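Local coordinates for protein RNA-directed RNA polymerase (Infectious pancreatic necrosis virus, PDB 3ZED) that probably copies the viral RNA genome as an RNA-dependent RNA polymerase found both free and covalently attached to the genomic RNA, at residues Pro206-Lys211 / Gln697-Pro702; Leu345-Thr350 / Lys693-Thr698. All blocks are in the same frame, centred on the assembly; numbering follows the deposited sequence.

Contacts 1 and 2 fasten one and the same loop, between helices 677-683 and 706-714, to two different loops of the palm region. Their centres lie 11 Å apart and they share Gln697 and Thr698. Both are partly buried, mixing buried residues with solvent-exposed prolines, and neither is deep core. Chemistry separates them: contact 1 is apolar proline packing beside a potassium ion, whereas contact 2, burying 292 Å² against 213 Å², is centred on an arginine hydrogen-bonded to a main-chain carbonyl. Leu345 connects the two, its CD1 lying 3.9 Å from Pro699 CG and 3.7 Å from Pro206 O.

Contact 1. Residues Pro206-Lys211 / Gln697-Pro702; sequences PINTPK and QTPRSP. With K (potassium ion), chain L.
Two irregular loops meet here, Pro206-Lys211 following helix 194-204 and Gln697-Pro702 preceding helix 706-714, with their closest approach at Pro206 and Thr698, whose CA atoms are 5.9 Å apart. The evidence for an apolar seam lies in the Pro206 ring. Its CB sits 3.6 Å from Pro699 CD and also meets the methyl CG2 of Thr698, while Pro206 CG reaches that same methyl; the Pro206 and Thr698 side chains cross at about a right angle. Further along, Pro699 CG rests 3.7 Å from the carbonyl Ile207 O, and the amide oxygen of Asn208 approaches the same ring carbon from across. The other end of that amide, ND2, is tied to Glu342 O. At the margin Thr209 CG2 lies at the edge of the Arg700 guanidinium, near its plane, a loose contact at 4.3 Å from NH2. Ile207 instead sends its side chain away, onto helices 326-340 and 412-426.

Thr698 divides its two branches between different tasks. A chi1 of 54° sets OG1 between the backbone N and the carbonyl carbon, while CG2 is beside the N, facing Pro206. The hydroxyl donates to Arg700 O at 2.8 Å, the donor tilted 27° from the carbonyl plane, and uses its oxygen to bind potassium, also at 2.8 Å. Ser701 O, Pro702 O and water 1 are further ligands, and the water accepts from Thr698 N. Gln203 OE1 and Lys704 O complete the set. Because Gln203 belongs to helix 194-204, just ahead of Pro206, the ion bridges the same two parts of the chain as the proline seam: a six-oxygen potassium site, half of it main-chain carbonyls from the loop between helices 677-683 and 706-714.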
loop_
_atom_site.group_PDB
_atom_site.type_symbol
_atom_site.label_atom_id
_atom_site.label_comp_id
_atom_site.label_asym_id
_atom_site.label_seq_id
_atom_site.Cartn_x
_atom_site.Cartn_y
_atom_site.Cartn_z
ATOM N N PRO B 206 -15.458 2.410 5.124
ATOM C CA PRO B 206 -16.142 3.680 5.441
ATOM C C PRO B 206 -15.175 4.859 5.364
ATOM O O PRO B 206 -14.027 4.765 5.836
ATOM C CB PRO B 206 -16.640 3.467 6.871
ATOM C CG PRO B 206 -15.758 2.399 7.446
ATOM C CD PRO B 206 -15.458 1.497 6.288
ATOM N N ILE B 207 -15.604 5.932 4.693
ATOM C CA ILE B 207 -14.770 7.120 4.541
ATOM C C ILE B 207 -15.515 8.371 4.985
ATOM O O ILE B 207 -16.747 8.422 4.947
ATOM C CB ILE B 207 -14.217 7.302 3.090
ATOM C CG1 ILE B 207 -15.357 7.460 2.029
ATOM C CG2 ILE B 207 -13.191 6.215 2.734
ATOM C CD1 ILE B 207 -14.964 7.982 0.631
ATOM N N ASN B 208 -14.753 9.393 5.372
ATOM C CA ASN B 208 -15.283 10.718 5.659
ATOM C C ASN B 208 -14.908 11.618 4.506
ATOM O O ASN B 208 -14.118 11.214 3.644
ATOM C CB ASN B 208 -14.729 11.263 6.976
ATOM C CG ASN B 208 -15.367 10.660 8.175
ATOM O OD1 ASN B 208 -16.589 10.731 8.350
ATOM N ND2 ASN B 208 -14.550 10.074 9.035
ATOM N N THR B 209 -15.439 12.847 4.490
ATOM C CA THR B 209 -15.057 13.782 3.440
ATOM C C THR B 209 -13.710 14.378 3.823
ATOM O O THR B 209 -13.425 14.419 5.034
ATOM C CB THR B 209 -16.114 14.907 3.289
ATOM O OG1 THR B 209 -16.061 15.745 4.446
ATOM C CG2 THR B 209 -17.537 14.394 3.006
ATOM N N PRO B 210 -12.899 14.934 2.881
ATOM C CA PRO B 210 -11.706 15.685 3.320
ATOM C C PRO B 210 -12.122 16.863 4.210
ATOM O O PRO B 210 -13.280 17.294 4.142
ATOM C CB PRO B 210 -11.105 16.202 2.006
ATOM C CG PRO B 210 -11.690 15.319 0.937
ATOM C CD PRO B 210 -13.059 14.986 1.411
ATOM N N LYS B 211 -11.206 17.386 5.038
ATOM C CA LYS B 211 -11.476 18.558 5.889
ATOM C C LYS B 211 -12.051 19.706 5.044
ATOM O O LYS B 211 -11.692 19.827 3.872
ATOM C CB LYS B 211 -10.184 19.028 6.577
ATOM C CG LYS B 211 -9.676 18.098 7.664
ATOM C CD LYS B 211 -8.287 18.513 8.139
ATOM C CE LYS B 211 -8.153 18.499 9.648
ATOM N NZ LYS B 211 -8.143 17.120 10.220
ATOM N N GLN B 697 -21.487 3.659 14.314
ATOM C CA GLN B 697 -21.827 2.999 13.063
ATOM C C GLN B 697 -21.099 3.720 11.921
ATOM O O GLN B 697 -20.500 4.773 12.166
ATOM C CB GLN B 697 -23.349 2.982 12.867
ATOM C CG GLN B 697 -24.052 1.995 13.796
ATOM C CD GLN B 697 -25.555 2.047 13.685
ATOM O OE1 GLN B 697 -26.160 3.112 13.530
ATOM N NE2 GLN B 697 -26.202 0.895 13.808
ATOM N N THR B 698 -21.092 3.143 10.690
ATOM C CA THR B 698 -20.410 3.755 9.536
ATOM C C THR B 698 -21.014 5.145 9.180
ATOM O O THR B 698 -22.200 5.364 9.438
ATOM C CB THR B 698 -20.471 2.824 8.312
ATOM O OG1 THR B 698 -21.839 2.468 8.050
ATOM C CG2 THR B 698 -19.571 1.585 8.453
ATOM N N PRO B 699 -20.231 6.085 8.588
ATOM C CA PRO B 699 -20.805 7.400 8.217
ATOM C C PRO B 699 -21.978 7.317 7.228
ATOM O O PRO B 699 -22.930 8.074 7.378
ATOM C CB PRO B 699 -19.620 8.136 7.585
ATOM C CG PRO B 699 -18.410 7.445 8.102
ATOM C CD PRO B 699 -18.797 6.014 8.241
ATOM N N ARG B 700 -21.932 6.400 6.247
ATOM C CA ARG B 700 -23.021 6.209 5.283
ATOM C C ARG B 700 -23.726 4.884 5.560
ATOM O O ARG B 700 -23.071 3.925 5.990
ATOM C CB ARG B 700 -22.529 6.270 3.832
ATOM C CG ARG B 700 -21.624 7.448 3.528
ATOM C CD ARG B 700 -22.274 8.513 2.665
ATOM N NE ARG B 700 -21.363 9.641 2.504
ATOM C CZ ARG B 700 -21.628 10.759 1.833
ATOM N NH1 ARG B 700 -22.809 10.922 1.234
ATOM N NH2 ARG B 700 -20.722 11.724 1.763
ATOM N N SER B 701 -25.069 4.840 5.336
ATOM C CA SER B 701 -25.955 3.687 5.612
ATOM C C SER B 701 -25.580 3.079 6.994
ATOM O O SER B 701 -25.140 1.924 7.049
ATOM C CB SER B 701 -25.877 2.647 4.493
ATOM O OG SER B 701 -26.180 3.216 3.230
ATOM N N PRO B 702 -25.646 3.893 8.090
ATOM C CA PRO B 702 -25.196 3.405 9.402
ATOM C C PRO B 702 -25.933 2.182 9.941
ATOM O O PRO B 702 -25.297 1.316 10.549
ATOM C CB PRO B 702 -25.430 4.600 10.336
ATOM C CG PRO B 702 -25.595 5.783 9.463
ATOM C CD PRO B 702 -26.137 5.291 8.175
HETATM K K K L . -23.515 0.331 8.724
HETATM O O HOH W 1 -22.156 0.269 11.116
#

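Contact 2. Residues Leu345-Thr350 / Lys693-Thr698; sequences LNITNT and KARPQT. With K (potassium ion), chain L.
At a loop-to-loop junction, Arg695 and Pro696, from the loop between helices 677-683 and 706-714, are laid on Ile347, Asn349 and Thr350 of a palm loop, with the nearest CA atoms, those of Thr350 and Arg695, 4.9 Å apart. Arg695 supplies the chief polar link: NH1 donates to Ile347 O at 2.7 Å, the N-H...O angle being 145°. The donor lies in the carbonyl plane on a lone pair, whereas the oxygen is tilted 20° out of the guanidinium plane. A bend at chi3 (-58°) turns the head of the arginine after CB and CG have run over the Asn349-Thr350 peptide. Ile347 lies alongside and points the same way, its CG1 3.6 Å from NH1. The NE of Arg695 is fixed separately by Pro692 O, so the guanidinium is held at two of its nitrogens.

Beside this grip, Pro696 brings CD to 3.1 Å from Asn349 O, a close approach of a ring carbon to a carbonyl. Pro696 O in turn receives a CA-H...O contact from Thr350 CA at 3.4 Å. With OG1 beside the backbone N, CG2 of Thr350 falls anti to that N, and this methyl faces Pro696 O, while OG1 turns back to Asn349 OD1.

Two asparagine side chains help to hold the loop's shape. Asn346 OD1 accepts from both N and OG1 of Thr348, each in its carbonyl plane; Asn349 OD1 takes Asn346 N, at 3.0 Å, as well as the Thr350 hydroxyl. Gln351 extends the junction through bonds to Arg695 O and to the Pro696 backbone, and helix 364-377 packs under Ile347 and Arg695. Thus a loop that holds an Asx turn at Asn346 and is braced further by the carboxamide of Asn349 offers Ile347 O to an arginine.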
loop_
_atom_site.group_PDB
_atom_site.type_symbol
_atom_site.label_atom_id
_atom_site.label_comp_id
_atom_site.label_asym_id
_atom_site.label_seq_id
_atom_site.Cartn_x
_atom_site.Cartn_y
_atom_site.Cartn_z
ATOM N N LEU B 345 -10.922 4.525 9.953
ATOM C CA LEU B 345 -12.050 3.802 10.524
ATOM C C LEU B 345 -11.867 2.300 10.341
ATOM O O LEU B 345 -11.643 1.828 9.223
ATOM C CB LEU B 345 -13.379 4.303 9.927
ATOM C CG LEU B 345 -13.574 5.847 9.844
ATOM C CD1 LEU B 345 -14.877 6.209 9.094
ATOM C CD2 LEU B 345 -13.586 6.504 11.233
ATOM N N ASN B 346 -11.915 1.551 11.445
ATOM C CA ASN B 346 -11.715 0.106 11.402
ATOM C C ASN B 346 -12.571 -0.568 12.465
ATOM O O ASN B 346 -13.226 0.112 13.246
ATOM C CB ASN B 346 -10.219 -0.270 11.539
ATOM C CG ASN B 346 -9.588 0.204 12.810
ATOM O OD1 ASN B 346 -9.922 -0.251 13.900
ATOM N ND2 ASN B 346 -8.684 1.146 12.699
ATOM N N ILE B 347 -12.557 -1.905 12.487
ATOM C CA ILE B 347 -13.363 -2.741 13.377
ATOM C C ILE B 347 -13.128 -2.433 14.888
ATOM O O ILE B 347 -14.013 -2.703 15.687
ATOM C CB ILE B 347 -13.127 -4.242 13.033
ATOM C CG1 ILE B 347 -14.279 -5.152 13.523
ATOM C CG2 ILE B 347 -11.732 -4.736 13.433
ATOM C CD1 ILE B 347 -14.389 -6.517 12.799
ATOM N N THR B 348 -11.982 -1.858 15.272
ATOM C CA THR B 348 -11.708 -1.595 16.685
ATOM C C THR B 348 -12.346 -0.272 17.150
ATOM O O THR B 348 -12.503 -0.088 18.356
ATOM C CB THR B 348 -10.191 -1.637 16.996
ATOM O OG1 THR B 348 -9.535 -0.482 16.455
ATOM C CG2 THR B 348 -9.523 -2.917 16.513
ATOM N N ASN B 349 -12.736 0.627 16.220
ATOM C CA ASN B 349 -13.332 1.922 16.592
ATOM C C ASN B 349 -14.649 2.209 15.848
ATOM O O ASN B 349 -15.251 3.253 16.070
ATOM C CB ASN B 349 -12.331 3.073 16.346
ATOM C CG ASN B 349 -11.874 3.258 14.908
ATOM O OD1 ASN B 349 -12.625 3.123 13.939
ATOM N ND2 ASN B 349 -10.640 3.670 14.739
ATOM N N THR B 350 -15.065 1.320 14.933
ATOM C CA THR B 350 -16.271 1.508 14.105
ATOM C C THR B 350 -16.882 0.153 13.808
ATOM O O THR B 350 -16.157 -0.833 13.744
ATOM C CB THR B 350 -15.882 2.262 12.788
ATOM O OG1 THR B 350 -15.188 3.480 13.106
ATOM C CG2 THR B 350 -17.076 2.557 11.864
ATOM N N LYS B 693 -20.183 -2.539 21.630
ATOM C CA LYS B 693 -21.521 -1.985 21.373
ATOM C C LYS B 693 -21.490 -0.452 21.286
ATOM O O LYS B 693 -22.363 0.139 20.644
ATOM C CB LYS B 693 -22.509 -2.431 22.461
ATOM N N ALA B 694 -20.478 0.182 21.908
ATOM C CA ALA B 694 -20.307 1.634 21.932
ATOM C C ALA B 694 -19.621 2.188 20.659
ATOM O O ALA B 694 -19.572 3.414 20.487
ATOM C CB ALA B 694 -19.513 2.037 23.164
ATOM N N ARG B 695 -19.090 1.296 19.775
ATOM C CA ARG B 695 -18.461 1.696 18.514
ATOM C C ARG B 695 -19.467 2.421 17.615
ATOM O O ARG B 695 -20.562 1.899 17.390
ATOM C CB ARG B 695 -17.907 0.478 17.763
ATOM C CG ARG B 695 -16.613 -0.109 18.318
ATOM C CD ARG B 695 -16.248 -1.382 17.567
ATOM N NE ARG B 695 -17.310 -2.387 17.642
ATOM C CZ ARG B 695 -17.449 -3.400 16.799
ATOM N NH1 ARG B 695 -16.596 -3.561 15.793
ATOM N NH2 ARG B 695 -18.449 -4.255 16.945
ATOM N N PRO B 696 -19.145 3.625 17.097
ATOM C CA PRO B 696 -20.084 4.298 16.187
ATOM C C PRO B 696 -20.307 3.491 14.915
ATOM O O PRO B 696 -19.433 2.724 14.489
ATOM C CB PRO B 696 -19.380 5.623 15.857
ATOM C CG PRO B 696 -18.338 5.789 16.909
ATOM C CD PRO B 696 -17.904 4.406 17.262
ATOM N N GLN B 697 -21.487 3.659 14.314
ATOM C CA GLN B 697 -21.827 2.999 13.063
ATOM C C GLN B 697 -21.099 3.720 11.921
ATOM O O GLN B 697 -20.500 4.773 12.166
ATOM C CB GLN B 697 -23.349 2.982 12.867
ATOM C CG GLN B 697 -24.052 1.995 13.796
ATOM C CD GLN B 697 -25.555 2.047 13.685
ATOM O OE1 GLN B 697 -26.160 3.112 13.530
ATOM N NE2 GLN B 697 -26.202 0.895 13.808
ATOM N N THR B 698 -21.092 3.143 10.690
ATOM C CA THR B 698 -20.410 3.755 9.536
ATOM C C THR B 698 -21.014 5.145 9.180
ATOM O O THR B 698 -22.200 5.364 9.438
ATOM C CB THR B 698 -20.471 2.824 8.312
ATOM O OG1 THR B 698 -21.839 2.468 8.050
ATOM C CG2 THR B 698 -19.571 1.585 8.453
HETATM K K K L . -23.515 0.331 8.724
HETATM O O HOH W 1 -22.156 0.269 11.116
#